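Local structure of uncharacterized protein (4XHN) at residues Y232-L237 with I368-G373; L262-Y267 with L345-D350; G372-G377 with K394-S399. The protein is of unknown function but binds an ATP analogue with magnesium nearby and is probably an actin-like ATPase. The protein carries 2 engineered substitutions. One frame throughout, in Å; residues are numbered along the deposited sequence.

All three contacts gather around the bound ATP analogue. Contact 1 pairs two strands that end beside the phosphates, and Gly-372 N donates to the alpha-phosphate oxygen O2A. Contact 2 lies on the ribose side, where Thr-264 reaches O3'. Contact 3 lies on the base side, with Leu-375 over the adenine. Contacts 1 and 3 share Gly-372 and Gly-373, and their centres are about 9 Å apart. The centre of contact 2 is about 14 Å from each of the others. Tyr-347 of contact 2 packs against Gly-373, which contacts 1 and 3 share. The arrangement is consistent with the nucleotide cleft of the actin family.

Contact 1 of 3, residues Y232-L237 with I368-G373; sequences YAINDL and IVVGGG. With ANP (phosphoaminophosphonic acid-adenylate ester), chain C.
Leu-237 lies across Val-369, with its CD1 3.6 Å from Val-369 CG1. The two side chains meet on one face of the sheet. Leu-237 CG is turned beside its own backbone N (chi1 -51°), which brings the branch over the neighbouring strand. The strands run parallel, their axes 4.7 Å apart and inclined by 16°. Ile-234 is paired with Ile-368, Asn-235 with Val-369 and Asp-236 with Val-370. Backbone bonds run from Ile-368 N to Ala-233 O, from Asn-235 N to Ile-368 O, from Val-370 N to Asn-235 O and from Leu-237 N to Val-370 O. Ile-368 O also receives a weak bond from Asn-235 ND2, at 3.4 Å. The other end of that amide, OD1, is held by Asn-244.

Val-370 sends CG2 to within 3.6 Å of Asp-236 CA, and the two side chains cross at about a right angle. Asp-236 OD1 comes to 3.3 Å from Gly-371 CA. Its OD2 is hydrogen-bonded to Thr-403 OG1, and the nearest atom of the Asp-236 side chain is about 4 Å from a bound magnesium ion. Past the paired residues the chain turns in three glycines. At the backbone angles of Gly-371 a side chain would jam against the preceding carbonyl O. Leu-237 O takes the N-H of Gly-373 at 2.9 Å. Gly-372 N donates to O2A of the analogue at 3.2 Å. The glycine turn after a strand fits the adenosine motif of actin-like ATPases, and 232-237 probably leads into the second phosphate loop.

The pair sits inside a five-stranded mixed sheet. Strand 242-248 flanks 231-237, and strand 390-391 flanks 366-370. Helix 337-362 packs on the face of Asn-235 and Leu-237, while Val-206 touches Ile-234 and Ile-368 on the other.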
loop_
_atom_site.group_PDB
_atom_site.type_symbol
_atom_site.label_atom_id
_atom_site.label_comp_id
_atom_site.label_asym_id
_atom_site.label_seq_id
_atom_site.Cartn_x
_atom_site.Cartn_y
_atom_site.Cartn_z
ATOM N N TYR A 232 1.326 -5.626 22.211
ATOM C CA TYR A 232 0.621 -6.071 21.017
ATOM C C TYR A 232 1.526 -6.246 19.803
ATOM O O TYR A 232 2.556 -5.583 19.674
ATOM C CB TYR A 232 -0.499 -5.083 20.677
ATOM C CG TYR A 232 -0.007 -3.687 20.367
ATOM C CD1 TYR A 232 0.362 -3.330 19.074
ATOM C CD2 TYR A 232 0.092 -2.725 21.366
ATOM C CE1 TYR A 232 0.816 -2.061 18.787
ATOM C CE2 TYR A 232 0.544 -1.447 21.086
ATOM C CZ TYR A 232 0.902 -1.120 19.794
ATOM O OH TYR A 232 1.355 0.148 19.510
ATOM N N ALA A 233 1.117 -7.140 18.910
ATOM C CA ALA A 233 1.792 -7.320 17.635
ATOM C C ALA A 233 0.974 -6.687 16.516
ATOM O O ALA A 233 -0.257 -6.700 16.552
ATOM C CB ALA A 233 2.021 -8.796 17.354
ATOM N N ILE A 234 1.659 -6.120 15.529
ATOM C CA ILE A 234 0.993 -5.665 14.316
ATOM C C ILE A 234 1.471 -6.464 13.128
ATOM O O ILE A 234 2.647 -6.417 12.773
ATOM C CB ILE A 234 1.252 -4.194 14.006
ATOM C CG1 ILE A 234 1.095 -3.326 15.241
ATOM C CG2 ILE A 234 0.313 -3.712 12.910
ATOM C CD1 ILE A 234 1.400 -1.893 14.931
ATOM N N ASN A 235 0.553 -7.185 12.501
ATOM C CA ASN A 235 0.900 -7.976 11.338
ATOM C C ASN A 235 0.289 -7.396 10.069
ATOM O O ASN A 235 -0.898 -7.574 9.794
ATOM C CB ASN A 235 0.463 -9.423 11.539
ATOM C CG ASN A 235 0.962 -9.999 12.850
ATOM O OD1 ASN A 235 2.115 -10.413 12.961
ATOM N ND2 ASN A 235 0.091 -10.030 13.851
ATOM N N ASP A 236 1.115 -6.681 9.313
ATOM C CA ASP A 236 0.708 -6.107 8.042
ATOM C C ASP A 236 0.905 -7.151 6.952
ATOM O O ASP A 236 2.038 -7.496 6.615
ATOM C CB ASP A 236 1.515 -4.841 7.742
ATOM C CG ASP A 236 0.839 -3.938 6.727
ATOM O OD1 ASP A 236 -0.056 -4.410 5.999
ATOM O OD2 ASP A 236 1.208 -2.746 6.657
ATOM N N LEU A 237 -0.196 -7.663 6.410
ATOM C CA LEU A 237 -0.123 -8.745 5.433
ATOM C C LEU A 237 -0.155 -8.191 4.011
ATOM O O LEU A 237 -1.204 -7.774 3.519
ATOM C CB LEU A 237 -1.265 -9.741 5.652
ATOM C CG LEU A 237 -1.454 -10.281 7.078
ATOM C CD1 LEU A 237 -2.308 -11.540 7.065
ATOM C CD2 LEU A 237 -0.125 -10.545 7.776
ATOM N N ILE A 368 -2.911 -7.725 16.252
ATOM C CA ILE A 368 -3.639 -7.011 15.210
ATOM C C ILE A 368 -3.185 -7.451 13.822
ATOM O O ILE A 368 -1.997 -7.405 13.504
ATOM C CB ILE A 368 -3.462 -5.489 15.347
ATOM C CG1 ILE A 368 -3.827 -5.045 16.764
ATOM C CG2 ILE A 368 -4.309 -4.758 14.322
ATOM C CD1 ILE A 368 -3.522 -3.599 17.046
ATOM N N VAL A 369 -4.138 -7.884 13.000
ATOM C CA VAL A 369 -3.831 -8.330 11.647
ATOM C C VAL A 369 -4.430 -7.377 10.619
ATOM O O VAL A 369 -5.646 -7.184 10.571
ATOM C CB VAL A 369 -4.353 -9.754 11.389
ATOM C CG1 VAL A 369 -3.904 -10.239 10.022
ATOM C CG2 VAL A 369 -3.872 -10.700 12.475
ATOM N N VAL A 370 -3.569 -6.779 9.801
ATOM C CA VAL A 370 -3.999 -5.794 8.817
ATOM C C VAL A 370 -3.383 -6.081 7.448
ATOM O O VAL A 370 -2.717 -7.099 7.260
ATOM C CB VAL A 370 -3.627 -4.366 9.260
ATOM C CG1 VAL A 370 -4.280 -4.040 10.596
ATOM C CG2 VAL A 370 -2.116 -4.215 9.357
ATOM N N GLY A 371 -3.608 -5.183 6.495
ATOM C CA GLY A 371 -3.068 -5.348 5.157
ATOM C C GLY A 371 -4.060 -6.004 4.217
ATOM O O GLY A 371 -5.059 -6.572 4.657
ATOM N N GLY A 372 -3.785 -5.931 2.919
ATOM C CA GLY A 372 -4.675 -6.499 1.924
ATOM C C GLY A 372 -4.836 -8.004 2.037
ATOM O O GLY A 372 -5.815 -8.566 1.547
ATOM N N GLY A 373 -3.872 -8.660 2.679
ATOM C CA GLY A 373 -3.930 -10.096 2.886
ATOM C C GLY A 373 -5.118 -10.510 3.730
ATOM O O GLY A 373 -5.631 -11.621 3.596
HETATM P PG ANP C . 3.855 -5.138 0.610
HETATM O O1G ANP C . 4.474 -6.499 0.650
HETATM O O2G ANP C . 3.036 -4.890 1.936
HETATM O O3G ANP C . 4.999 -4.050 0.490
HETATM P PB ANP C . 1.449 -4.142 -0.402
HETATM O O1B ANP C . 1.339 -2.979 -1.428
HETATM O O2B ANP C . 1.522 -3.570 0.977
HETATM N N3B ANP C . 2.838 -5.024 -0.738
HETATM P PA ANP C . -1.188 -4.792 0.152
HETATM O O1A ANP C . -1.715 -3.457 -0.214
HETATM O O2A ANP C . -1.022 -5.001 1.660
HETATM O O3A ANP C . 0.221 -5.095 -0.526
HETATM O "O5'" ANP C . -2.134 -5.890 -0.482
HETATM C "C5'" ANP C . -1.932 -7.282 -0.155
HETATM C "C4'" ANP C . -2.727 -8.153 -1.098
HETATM O "O4'" ANP C . -4.142 -8.013 -0.827
HETATM C "C3'" ANP C . -2.543 -7.855 -2.587
HETATM O "O3'" ANP C . -2.474 -9.077 -3.313
HETATM C "C2'" ANP C . -3.816 -7.081 -2.935
HETATM O "O2'" ANP C . -4.163 -7.172 -4.312
HETATM C "C1'" ANP C . -4.817 -7.809 -2.049
HETATM N N9 ANP C . -6.059 -7.086 -1.802
HETATM C C8 ANP C . -6.215 -5.757 -1.510
HETATM N N7 ANP C . -7.464 -5.384 -1.346
HETATM C C5 ANP C . -8.176 -6.558 -1.549
HETATM C C6 ANP C . -9.561 -6.842 -1.518
HETATM N N6 ANP C . -10.502 -5.934 -1.258
HETATM N N1 ANP C . -9.941 -8.117 -1.760
HETATM C C2 ANP C . -9.003 -9.033 -2.019
HETATM N N3 ANP C . -7.677 -8.880 -2.078
HETATM C C4 ANP C . -7.329 -7.612 -1.831
#

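Contact 2 of 3, residues L262-Y267 with L345-D350; sequences LGTNKY and LKYAED. With ANP (phosphoaminophosphonic acid-adenylate ester), chain C.
Tyr-267 has CG beside its backbone N (chi1 -61°), and Tyr-347 has CG anti to its own N (chi1 172°). These torsions bring the two rings together edge-to-face. The edge of Tyr-347 points at the face of Tyr-267, with the planes at 79° and the centroids 5.2 Å apart. Tyr-347 CD1 lies over that face, toward its rim. Tyr-347 CB lies over the same face, 3.9 Å from the centroid of the Tyr-267 ring, in a CH-pi contact. Lys-346 CG meets the edge of the same ring, 3.9 Å from Tyr-267 CE1.

The hydroxyl of Tyr-267 donates to Asp-350 OD2 at 2.8 Å. It reaches this oxygen on its anti side, slightly out of the carboxylate plane. Ring and carboxylate stand steeply against each other. The bond fixes the far end of the tyrosine, while Tyr-347 backs its face.

The contact joins the first turn of helix 264-279 to the middle of helix 337-362. The fold is probably actin-like. Helix 264-279 starts at the nucleotide, and helix 337-362 packs against it. Thr-264 links the helix start to the ligand. Its OG1 turns to the ribose and is hydrogen-bonded to O3' of the analogue at 2.6 Å; either group could be the donor. Its methyl CG2 turns to Tyr-347 and rests 3.5 Å from Tyr-347 CZ, obliquely to the ring.

Tyr-347 OH donates to a water 2.7 Å away. That water in turn donates to Leu-262 O. The bridge ties the tyrosine to the loop that leads into the helix. Leu-262 itself makes a looser contact, with CD2 approaching Asp-350 O. Phe-376 of helix 373-376 meets Tyr-347 edge-to-face and also touches Thr-264 and Tyr-267.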
loop_
_atom_site.group_PDB
_atom_site.type_symbol
_atom_site.label_atom_id
_atom_site.label_comp_id
_atom_site.label_asym_id
_atom_site.label_seq_id
_atom_site.Cartn_x
_atom_site.Cartn_y
_atom_site.Cartn_z
ATOM N N LEU A 262 6.149 -13.773 3.343
ATOM C CA LEU A 262 4.854 -14.439 3.303
ATOM C C LEU A 262 3.819 -13.496 2.706
ATOM O O LEU A 262 3.003 -12.916 3.419
ATOM C CB LEU A 262 4.432 -14.886 4.703
ATOM C CG LEU A 262 3.221 -15.815 4.822
ATOM C CD1 LEU A 262 3.446 -17.096 4.040
ATOM C CD2 LEU A 262 2.929 -16.123 6.282
ATOM N N GLY A 263 3.867 -13.334 1.389
ATOM C CA GLY A 263 2.967 -12.426 0.705
ATOM C C GLY A 263 1.878 -13.157 -0.052
ATOM O O GLY A 263 1.959 -14.365 -0.263
ATOM N N THR A 264 0.855 -12.416 -0.462
ATOM C CA THR A 264 -0.263 -12.987 -1.199
ATOM C C THR A 264 0.139 -13.407 -2.609
ATOM O O THR A 264 -0.483 -14.289 -3.199
ATOM C CB THR A 264 -1.435 -11.992 -1.301
ATOM O OG1 THR A 264 -0.991 -10.799 -1.960
ATOM C CG2 THR A 264 -1.961 -11.633 0.080
ATOM N N ASN A 265 1.186 -12.777 -3.136
ATOM C CA ASN A 265 1.568 -12.933 -4.540
ATOM C C ASN A 265 1.829 -14.368 -4.995
ATOM O O ASN A 265 1.316 -14.788 -6.032
ATOM C CB ASN A 265 2.805 -12.084 -4.839
ATOM C CG ASN A 265 2.456 -10.637 -5.134
ATOM O OD1 ASN A 265 1.294 -10.237 -5.049
ATOM N ND2 ASN A 265 3.463 -9.845 -5.485
ATOM N N LYS A 266 2.626 -15.111 -4.234
ATOM C CA LYS A 266 2.935 -16.493 -4.591
ATOM C C LYS A 266 1.661 -17.333 -4.686
ATOM O O LYS A 266 1.531 -18.189 -5.563
ATOM C CB LYS A 266 3.905 -17.110 -3.580
ATOM C CG LYS A 266 5.356 -16.680 -3.768
ATOM C CD LYS A 266 6.283 -17.359 -2.764
ATOM C CE LYS A 266 6.066 -16.822 -1.359
ATOM N NZ LYS A 266 6.885 -17.552 -0.352
ATOM N N TYR A 267 0.718 -17.068 -3.787
ATOM C CA TYR A 267 -0.548 -17.789 -3.761
ATOM C C TYR A 267 -1.417 -17.394 -4.944
ATOM O O TYR A 267 -2.125 -18.224 -5.514
ATOM C CB TYR A 267 -1.286 -17.527 -2.448
ATOM C CG TYR A 267 -0.519 -17.978 -1.228
ATOM C CD1 TYR A 267 -0.800 -19.193 -0.619
ATOM C CD2 TYR A 267 0.492 -17.192 -0.689
ATOM C CE1 TYR A 267 -0.100 -19.612 0.494
ATOM C CE2 TYR A 267 1.197 -17.602 0.425
ATOM C CZ TYR A 267 0.897 -18.812 1.013
ATOM O OH TYR A 267 1.598 -19.226 2.122
ATOM N N LEU A 345 -7.680 -20.201 1.112
ATOM C CA LEU A 345 -7.611 -20.895 2.396
ATOM C C LEU A 345 -6.193 -21.364 2.705
ATOM O O LEU A 345 -5.766 -21.370 3.861
ATOM C CB LEU A 345 -8.572 -22.082 2.415
ATOM C CG LEU A 345 -10.050 -21.745 2.221
ATOM C CD1 LEU A 345 -10.868 -23.014 2.074
ATOM C CD2 LEU A 345 -10.568 -20.899 3.376
ATOM N N LYS A 346 -5.478 -21.771 1.660
ATOM C CA LYS A 346 -4.068 -22.130 1.765
ATOM C C LYS A 346 -3.286 -20.965 2.362
ATOM O O LYS A 346 -2.506 -21.138 3.299
ATOM C CB LYS A 346 -3.523 -22.512 0.385
ATOM C CG LYS A 346 -2.087 -23.009 0.353
ATOM C CD LYS A 346 -1.748 -23.531 -1.043
ATOM C CE LYS A 346 -0.285 -23.923 -1.176
ATOM N NZ LYS A 346 0.511 -22.872 -1.873
ATOM N N TYR A 347 -3.519 -19.776 1.814
ATOM C CA TYR A 347 -2.932 -18.548 2.331
ATOM C C TYR A 347 -3.398 -18.286 3.756
ATOM O O TYR A 347 -2.600 -17.936 4.626
ATOM C CB TYR A 347 -3.290 -17.363 1.429
ATOM C CG TYR A 347 -2.893 -16.017 1.990
ATOM C CD1 TYR A 347 -1.584 -15.564 1.895
ATOM C CD2 TYR A 347 -3.828 -15.196 2.610
ATOM C CE1 TYR A 347 -1.216 -14.334 2.408
ATOM C CE2 TYR A 347 -3.469 -13.964 3.125
ATOM C CZ TYR A 347 -2.162 -13.538 3.020
ATOM O OH TYR A 347 -1.797 -12.313 3.529
ATOM N N ALA A 348 -4.694 -18.461 3.986
ATOM C CA ALA A 348 -5.295 -18.197 5.290
ATOM C C ALA A 348 -4.688 -19.075 6.386
ATOM O O ALA A 348 -4.330 -18.582 7.452
ATOM C CB ALA A 348 -6.797 -18.391 5.226
ATOM N N GLU A 349 -4.573 -20.373 6.116
ATOM C CA GLU A 349 -4.042 -21.315 7.088
ATOM C C GLU A 349 -2.538 -21.123 7.287
ATOM O O GLU A 349 -2.031 -21.269 8.407
ATOM C CB GLU A 349 -4.356 -22.765 6.674
ATOM C CG GLU A 349 -5.854 -23.059 6.607
ATOM C CD GLU A 349 -6.319 -24.005 7.704
ATOM O OE1 GLU A 349 -5.553 -24.915 8.083
ATOM O OE2 GLU A 349 -7.454 -23.836 8.193
ATOM N N ASP A 350 -1.828 -20.834 6.197
ATOM C CA ASP A 350 -0.400 -20.538 6.282
ATOM C C ASP A 350 -0.161 -19.285 7.116
ATOM O O ASP A 350 0.809 -19.209 7.868
ATOM C CB ASP A 350 0.208 -20.374 4.888
ATOM C CG ASP A 350 0.436 -21.703 4.190
ATOM O OD1 ASP A 350 -0.185 -22.709 4.598
ATOM O OD2 ASP A 350 1.239 -21.746 3.234
HETATM P PG ANP C . 3.855 -5.138 0.610
HETATM O O1G ANP C . 4.474 -6.499 0.650
HETATM O O2G ANP C . 3.036 -4.890 1.936
HETATM O O3G ANP C . 4.999 -4.050 0.490
HETATM P PB ANP C . 1.449 -4.142 -0.402
HETATM O O1B ANP C . 1.339 -2.979 -1.428
HETATM O O2B ANP C . 1.522 -3.570 0.977
HETATM N N3B ANP C . 2.838 -5.024 -0.738
HETATM P PA ANP C . -1.188 -4.792 0.152
HETATM O O1A ANP C . -1.715 -3.457 -0.214
HETATM O O2A ANP C . -1.022 -5.001 1.660
HETATM O O3A ANP C . 0.221 -5.095 -0.526
HETATM O "O5'" ANP C . -2.134 -5.890 -0.482
HETATM C "C5'" ANP C . -1.932 -7.282 -0.155
HETATM C "C4'" ANP C . -2.727 -8.153 -1.098
HETATM O "O4'" ANP C . -4.142 -8.013 -0.827
HETATM C "C3'" ANP C . -2.543 -7.855 -2.587
HETATM O "O3'" ANP C . -2.474 -9.077 -3.313
HETATM C "C2'" ANP C . -3.816 -7.081 -2.935
HETATM O "O2'" ANP C . -4.163 -7.172 -4.312
HETATM C "C1'" ANP C . -4.817 -7.809 -2.049
HETATM N N9 ANP C . -6.059 -7.086 -1.802
HETATM C C8 ANP C . -6.215 -5.757 -1.510
HETATM N N7 ANP C . -7.464 -5.384 -1.346
HETATM C C5 ANP C . -8.176 -6.558 -1.549
HETATM C C6 ANP C . -9.561 -6.842 -1.518
HETATM N N6 ANP C . -10.502 -5.934 -1.258
HETATM N N1 ANP C . -9.941 -8.117 -1.760
HETATM C C2 ANP C . -9.003 -9.033 -2.019
HETATM N N3 ANP C . -7.677 -8.880 -2.078
HETATM C C4 ANP C . -7.329 -7.612 -1.831
HETATM O O HOH W 1 0.723 -11.484 2.971
#

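Contact 3 of 3, residues G372-G377 with K394-S399; sequences GGVLFG and KNIQES. With ANP (phosphoaminophosphonic acid-adenylate ester), chain C.
The two backbones come closest at Gly-372 and Ser-399, with CA atoms 5.9 Å apart, where 372-377 turns into a short helix and Gly-372 O accepts from both Leu-375 N and Phe-376 N.

Val-374 faces the loop. Its CG1 meets Ile-396 CD1 at 3.7 Å, methyl against methyl. Ile-396 reaches it with an extended chain, CG1 anti to the backbone N (chi1 -160°). Ser-399 OG lies 3.4 Å from Val-374 CB.

Leu-375 stands between loop and ligand. Its CB sits over one face of the adenine, 3.3 Å from C6, and its CD1 lies over the edge of the base between N6 and N7. The other branch, CD2, touches Ile-396 O at 3.6 Å. Ile-316 of helix 300-316 touches Leu-375 and Ile-396.

No hydrogen bond joins the two segments. The contact is mainly apolar, and the loop packs against the adenine-binding turn by aliphatic contacts, with no polar link between the two. The Ser-399 hydroxyl is instead hydrogen-bonded to the carbonyl of Gly-371, in the glycine turn after strand 366-370.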
loop_
_atom_site.group_PDB
_atom_site.type_symbol
_atom_site.label_atom_id
_atom_site.label_comp_id
_atom_site.label_asym_id
_atom_site.label_seq_id
_atom_site.Cartn_x
_atom_site.Cartn_y
_atom_site.Cartn_z
ATOM N N GLY A 372 -3.785 -5.931 2.919
ATOM C CA GLY A 372 -4.675 -6.499 1.924
ATOM C C GLY A 372 -4.836 -8.004 2.037
ATOM O O GLY A 372 -5.815 -8.566 1.547
ATOM N N GLY A 373 -3.872 -8.660 2.679
ATOM C CA GLY A 373 -3.930 -10.096 2.886
ATOM C C GLY A 373 -5.118 -10.510 3.730
ATOM O O GLY A 373 -5.631 -11.621 3.596
ATOM N N VAL A 374 -5.553 -9.609 4.608
ATOM C CA VAL A 374 -6.764 -9.814 5.392
ATOM C C VAL A 374 -7.960 -9.951 4.456
ATOM O O VAL A 374 -8.910 -10.681 4.739
ATOM C CB VAL A 374 -6.994 -8.650 6.381
ATOM C CG1 VAL A 374 -8.360 -8.751 7.045
ATOM C CG2 VAL A 374 -5.894 -8.622 7.424
ATOM N N LEU A 375 -7.890 -9.258 3.324
ATOM C CA LEU A 375 -8.973 -9.266 2.350
ATOM C C LEU A 375 -8.867 -10.436 1.374
ATOM O O LEU A 375 -9.854 -11.129 1.122
ATOM C CB LEU A 375 -8.994 -7.943 1.589
ATOM C CG LEU A 375 -9.368 -6.719 2.427
ATOM C CD1 LEU A 375 -8.999 -5.433 1.705
ATOM C CD2 LEU A 375 -10.850 -6.746 2.755
ATOM N N PHE A 376 -7.674 -10.651 0.823
ATOM C CA PHE A 376 -7.451 -11.765 -0.094
ATOM C C PHE A 376 -7.774 -13.096 0.576
ATOM O O PHE A 376 -8.391 -13.970 -0.029
ATOM C CB PHE A 376 -6.008 -11.773 -0.603
ATOM C CG PHE A 376 -5.660 -12.987 -1.424
ATOM C CD1 PHE A 376 -6.096 -13.105 -2.734
ATOM C CD2 PHE A 376 -4.893 -14.010 -0.885
ATOM C CE1 PHE A 376 -5.775 -14.223 -3.490
ATOM C CE2 PHE A 376 -4.570 -15.129 -1.635
ATOM C CZ PHE A 376 -5.011 -15.235 -2.938
ATOM N N GLY A 377 -7.362 -13.237 1.830
ATOM C CA GLY A 377 -7.600 -14.461 2.570
ATOM C C GLY A 377 -8.779 -14.360 3.517
ATOM O O GLY A 377 -8.892 -15.153 4.451
ATOM N N LYS A 394 -12.211 -2.905 12.323
ATOM C CA LYS A 394 -13.667 -2.838 12.290
ATOM C C LYS A 394 -14.133 -2.448 10.893
ATOM O O LYS A 394 -14.961 -3.128 10.287
ATOM C CB LYS A 394 -14.184 -1.842 13.328
ATOM C CG LYS A 394 -15.695 -1.786 13.429
ATOM C CD LYS A 394 -16.255 -3.101 13.940
ATOM C CE LYS A 394 -17.705 -3.268 13.533
ATOM N NZ LYS A 394 -17.872 -3.076 12.067
ATOM N N ASN A 395 -13.586 -1.346 10.390
ATOM C CA ASN A 395 -13.786 -0.933 9.009
ATOM C C ASN A 395 -12.892 -1.748 8.080
ATOM O O ASN A 395 -12.006 -1.206 7.420
ATOM C CB ASN A 395 -13.495 0.561 8.861
ATOM C CG ASN A 395 -12.172 0.962 9.494
ATOM O OD1 ASN A 395 -11.586 0.203 10.265
ATOM N ND2 ASN A 395 -11.702 2.162 9.175
ATOM N N ILE A 396 -13.145 -3.051 8.025
ATOM C CA ILE A 396 -12.204 -4.009 7.447
ATOM C C ILE A 396 -11.928 -3.797 5.953
ATOM O O ILE A 396 -10.925 -4.284 5.430
ATOM C CB ILE A 396 -12.697 -5.461 7.669
ATOM C CG1 ILE A 396 -11.539 -6.453 7.526
ATOM C CG2 ILE A 396 -13.848 -5.797 6.730
ATOM C CD1 ILE A 396 -11.939 -7.893 7.724
ATOM N N GLN A 397 -12.792 -3.055 5.268
ATOM C CA GLN A 397 -12.591 -2.818 3.841
ATOM C C GLN A 397 -11.459 -1.821 3.580
ATOM O O GLN A 397 -11.094 -1.577 2.430
ATOM C CB GLN A 397 -13.887 -2.335 3.187
ATOM C CG GLN A 397 -14.462 -3.333 2.188
ATOM C CD GLN A 397 -15.835 -2.938 1.676
ATOM O OE1 GLN A 397 -15.961 -2.088 0.795
ATOM N NE2 GLN A 397 -16.872 -3.560 2.226
ATOM N N GLU A 398 -10.903 -1.257 4.646
ATOM C CA GLU A 398 -9.766 -0.350 4.525
ATOM C C GLU A 398 -8.500 -0.965 5.118
ATOM O O GLU A 398 -7.549 -0.257 5.449
ATOM C CB GLU A 398 -10.073 0.986 5.201
ATOM C CG GLU A 398 -10.819 1.960 4.309
ATOM C CD GLU A 398 -11.968 2.640 5.021
ATOM O OE1 GLU A 398 -12.009 2.593 6.270
ATOM O OE2 GLU A 398 -12.833 3.220 4.332
ATOM N N SER A 399 -8.497 -2.290 5.236
ATOM C CA SER A 399 -7.372 -3.017 5.816
ATOM C C SER A 399 -6.091 -2.892 4.990
ATOM O O SER A 399 -4.993 -2.908 5.542
ATOM C CB SER A 399 -7.730 -4.494 5.986
ATOM O OG SER A 399 -6.579 -5.264 6.278
HETATM P PG ANP C . 3.855 -5.138 0.610
HETATM O O1G ANP C . 4.474 -6.499 0.650
HETATM O O2G ANP C . 3.036 -4.890 1.936
HETATM O O3G ANP C . 4.999 -4.050 0.490
HETATM P PB ANP C . 1.449 -4.142 -0.402
HETATM O O1B ANP C . 1.339 -2.979 -1.428
HETATM O O2B ANP C . 1.522 -3.570 0.977
HETATM N N3B ANP C . 2.838 -5.024 -0.738
HETATM P PA ANP C . -1.188 -4.792 0.152
HETATM O O1A ANP C . -1.715 -3.457 -0.214
HETATM O O2A ANP C . -1.022 -5.001 1.660
HETATM O O3A ANP C . 0.221 -5.095 -0.526
HETATM O "O5'" ANP C . -2.134 -5.890 -0.482
HETATM C "C5'" ANP C . -1.932 -7.282 -0.155
HETATM C "C4'" ANP C . -2.727 -8.153 -1.098
HETATM O "O4'" ANP C . -4.142 -8.013 -0.827
HETATM C "C3'" ANP C . -2.543 -7.855 -2.587
HETATM O "O3'" ANP C . -2.474 -9.077 -3.313
HETATM C "C2'" ANP C . -3.816 -7.081 -2.935
HETATM O "O2'" ANP C . -4.163 -7.172 -4.312
HETATM C "C1'" ANP C . -4.817 -7.809 -2.049
HETATM N N9 ANP C . -6.059 -7.086 -1.802
HETATM C C8 ANP C . -6.215 -5.757 -1.510
HETATM N N7 ANP C . -7.464 -5.384 -1.346
HETATM C C5 ANP C . -8.176 -6.558 -1.549
HETATM C C6 ANP C . -9.561 -6.842 -1.518
HETATM N N6 ANP C . -10.502 -5.934 -1.258
HETATM N N1 ANP C . -9.941 -8.117 -1.760
HETATM C C2 ANP C . -9.003 -9.033 -2.019
HETATM N N3 ANP C . -7.677 -8.880 -2.078
HETATM C C4 ANP C . -7.329 -7.612 -1.831
#